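PDB 6WON: YohF from Salmonella typhimurium, which probably acts as an NAD(P)-dependent oxidoreductase of the short-chain dehydrogenase/reductase family, with acetoin as its likely substrate. Local coordinates for residues V223-S228 with S232-Q237. Residues are numbered along the deposited sequence; the frame is centred on the assembly and turned at random.
Sequences VAWLCS and SYTTGQ
W225 and T234 meet where the benzene end of the indole reaches the hydroxyl of the threonine. T234 OG1 lies 3.5 Å from W225 CH2 and 3.9 Å from W225 CZ3. It sits at the ring edge, near the ring plane, and not over a face. The two side chains cross at about a right angle. With CG of W225 opposite the backbone N (chi1 177°), the six-membered ring extends far enough from the helix to touch T234. The pyrrole end is held across the subunit interface: W225 NE1 bonds to S221 OG of the second subunit, and the indole meets W225 of that subunit with planes about 35° apart.

T234 points its CB at the helix and splits its two branches between two neighbours. The hydroxyl goes to the indole edge. The methyl, T234 CG2, faces L226 CD2 at 4.2 Å, a loose van der Waals contact. L226 also packs on N181 and V183 of strand 178-185. T234 is buried, and its carbonyl O accepts a bond from N181 ND2. No hydrogen bond joins the two segments.

Just after W225 the chain bonds back on itself. S228 OG bonds to W225 O at 2.7 Å, on a lone pair in the carbonyl plane. S228 N bonds to the same oxygen at 2.9 Å, so two donors grip it. S228 O accepts a hydrogen bond from R136 NH1.

This is plain packing in the Rossmann-type fold of the SDR family: the last turn of helix 216-226 meets the loop that leads into the last strand, 238-241, and the contact forms part of a subunit interface, with T234 packing on V241 of the second subunit.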
ATOM      1  N   VAL B 223       4.718   5.984  20.157  1.00 25.09           N
ATOM      2  CA  VAL B 223       6.067   5.473  20.385  1.00 22.08           C
ATOM      3  C   VAL B 223       6.155   4.789  21.746  1.00 20.72           C
ATOM      4  O   VAL B 223       6.730   3.697  21.875  1.00 21.96           O
ATOM      5  CB  VAL B 223       7.099   6.609  20.255  1.00 24.16           C
ATOM      6  CG1 VAL B 223       8.464   6.128  20.741  1.00 21.41           C
ATOM      7  CG2 VAL B 223       7.184   7.105  18.797  1.00 21.60           C
ATOM      8  N   ALA B 224       5.577   5.413  22.781  1.00 18.85           N
ATOM      9  CA  ALA B 224       5.545   4.782  24.104  1.00 22.07           C
ATOM     10  C   ALA B 224       4.812   3.445  24.073  1.00 23.26           C
ATOM     11  O   ALA B 224       5.275   2.468  24.672  1.00 24.58           O
ATOM     12  CB  ALA B 224       4.880   5.698  25.130  1.00 20.67           C
ATOM     13  N   TRP B 225       3.656   3.386  23.407  1.00 20.16           N
ATOM     14  CA  TRP B 225       2.925   2.122  23.352  1.00 25.51           C
ATOM     15  C   TRP B 225       3.768   1.029  22.704  1.00 25.71           C
ATOM     16  O   TRP B 225       3.790  -0.108  23.184  1.00 27.44           O
ATOM     17  CB  TRP B 225       1.595   2.279  22.605  1.00 26.18           C
ATOM     18  CG  TRP B 225       0.892   0.941  22.511  1.00 31.09           C
ATOM     19  CD1 TRP B 225       0.151   0.329  23.494  1.00 29.71           C
ATOM     20  CD2 TRP B 225       0.919   0.025  21.406  1.00 29.04           C
ATOM     21  NE1 TRP B 225      -0.302  -0.888  23.051  1.00 27.74           N
ATOM     22  CE2 TRP B 225       0.164  -1.106  21.781  1.00 26.54           C
ATOM     23  CE3 TRP B 225       1.504   0.053  20.135  1.00 27.29           C
ATOM     24  CZ2 TRP B 225      -0.026  -2.191  20.934  1.00 23.16           C
ATOM     25  CZ3 TRP B 225       1.311  -1.032  19.292  1.00 25.52           C
ATOM     26  CH2 TRP B 225       0.554  -2.137  19.696  1.00 23.68           C
ATOM     27  N   LEU B 226       4.486   1.363  21.627  1.00 23.31           N
ATOM     28  CA  LEU B 226       5.354   0.398  20.957  1.00 21.61           C
ATOM     29  C   LEU B 226       6.478  -0.108  21.855  1.00 25.71           C
ATOM     30  O   LEU B 226       7.036  -1.179  21.589  1.00 27.36           O
ATOM     31  CB  LEU B 226       5.944   1.022  19.698  1.00 20.88           C
ATOM     32  CG  LEU B 226       4.961   1.173  18.529  1.00 22.63           C
ATOM     33  CD1 LEU B 226       5.558   2.026  17.439  1.00 22.01           C
ATOM     34  CD2 LEU B 226       4.562  -0.195  17.970  1.00 22.66           C
ATOM     35  N   CYS B 227       6.831   0.633  22.902  1.00 25.68           N
ATOM     36  CA  CYS B 227       7.826   0.175  23.863  1.00 27.56           C
ATOM     37  C   CYS B 227       7.214  -0.584  25.031  1.00 31.70           C
ATOM     38  O   CYS B 227       7.954  -1.024  25.919  1.00 34.08           O
ATOM     39  CB  CYS B 227       8.643   1.363  24.394  1.00 26.42           C
ATOM     40  SG  CYS B 227       9.505   2.256  23.092  1.00 28.48           S
ATOM     41  N   SER B 228       5.896  -0.753  25.051  1.00 34.35           N
ATOM     42  CA  SER B 228       5.207  -1.384  26.164  1.00 35.75           C
ATOM     43  C   SER B 228       5.001  -2.878  25.906  1.00 31.04           C
ATOM     44  O   SER B 228       5.138  -3.368  24.782  1.00 26.42           O
ATOM     45  CB  SER B 228       3.866  -0.694  26.400  1.00 34.53           C
ATOM     46  OG  SER B 228       2.918  -1.230  25.505  1.00 31.37           O
ATOM     47  N   SER B 232       3.894  -6.531  22.032  1.00 27.14           N
ATOM     48  CA  SER B 232       4.804  -7.649  21.782  1.00 27.24           C
ATOM     49  C   SER B 232       4.513  -8.415  20.486  1.00 25.67           C
ATOM     50  O   SER B 232       5.321  -9.263  20.101  1.00 25.95           O
ATOM     51  CB  SER B 232       4.764  -8.610  22.972  1.00 24.50           C
ATOM     52  OG  SER B 232       3.451  -8.655  23.504  1.00 24.45           O
ATOM     53  N   TYR B 233       3.396  -8.162  19.806  1.00 23.56           N
ATOM     54  CA  TYR B 233       3.114  -8.847  18.549  1.00 25.46           C
ATOM     55  C   TYR B 233       3.204  -7.920  17.346  1.00 26.16           C
ATOM     56  O   TYR B 233       2.929  -8.358  16.221  1.00 28.18           O
ATOM     57  CB  TYR B 233       1.729  -9.515  18.596  1.00 26.62           C
ATOM     58  CG  TYR B 233       1.614 -10.761  17.735  1.00 26.75           C
ATOM     59  CD1 TYR B 233       2.454 -11.853  17.943  1.00 27.35           C
ATOM     60  CD2 TYR B 233       0.672 -10.840  16.705  1.00 22.96           C
ATOM     61  CE1 TYR B 233       2.351 -12.997  17.162  1.00 28.76           C
ATOM     62  CE2 TYR B 233       0.558 -11.980  15.921  1.00 27.26           C
ATOM     63  CZ  TYR B 233       1.400 -13.058  16.147  1.00 31.63           C
ATOM     64  OH  TYR B 233       1.292 -14.198  15.370  1.00 33.90           O
ATOM     65  N   THR B 234       3.605  -6.662  17.547  1.00 24.56           N
ATOM     66  CA  THR B 234       3.653  -5.672  16.477  1.00 25.03           C
ATOM     67  C   THR B 234       5.091  -5.503  16.009  1.00 21.89           C
ATOM     68  O   THR B 234       5.960  -5.107  16.790  1.00 23.16           O
ATOM     69  CB  THR B 234       3.091  -4.326  16.939  1.00 25.20           C
ATOM     70  OG1 THR B 234       1.820  -4.533  17.554  1.00 25.50           O
ATOM     71  CG2 THR B 234       2.929  -3.378  15.751  1.00 25.71           C
ATOM     72  N   THR B 235       5.339  -5.793  14.738  1.00 23.45           N
ATOM     73  CA  THR B 235       6.675  -5.604  14.202  1.00 24.67           C
ATOM     74  C   THR B 235       6.595  -5.549  12.683  1.00 24.10           C
ATOM     75  O   THR B 235       5.710  -6.159  12.071  1.00 25.65           O
ATOM     76  CB  THR B 235       7.616  -6.717  14.674  1.00 25.65           C
ATOM     77  OG1 THR B 235       8.966  -6.375  14.348  1.00 24.28           O
ATOM     78  CG2 THR B 235       7.250  -8.060  14.025  1.00 25.91           C
ATOM     79  N   GLY B 236       7.513  -4.784  12.093  1.00 24.18           N
ATOM     80  CA  GLY B 236       7.602  -4.615  10.653  1.00 24.01           C
ATOM     81  C   GLY B 236       6.616  -3.646  10.046  1.00 26.37           C
ATOM     82  O   GLY B 236       6.499  -3.602   8.818  1.00 24.49           O
ATOM     83  N   GLN B 237       5.915  -2.852  10.852  1.00 24.50           N
ATOM     84  CA  GLN B 237       4.820  -2.029  10.363  1.00 23.41           C
ATOM     85  C   GLN B 237       5.201  -0.552  10.331  1.00 26.45           C
ATOM     86  O   GLN B 237       6.107  -0.104  11.039  1.00 24.81           O
ATOM     87  CB  GLN B 237       3.573  -2.231  11.232  1.00 20.38           C
ATOM     88  CG  GLN B 237       2.853  -3.524  10.863  1.00 23.15           C
ATOM     89  CD  GLN B 237       2.492  -3.534   9.384  1.00 23.85           C
ATOM     90  OE1 GLN B 237       1.888  -2.583   8.888  1.00 28.97           O
ATOM     91  NE2 GLN B 237       2.889  -4.580   8.671  1.00 22.15           N
TER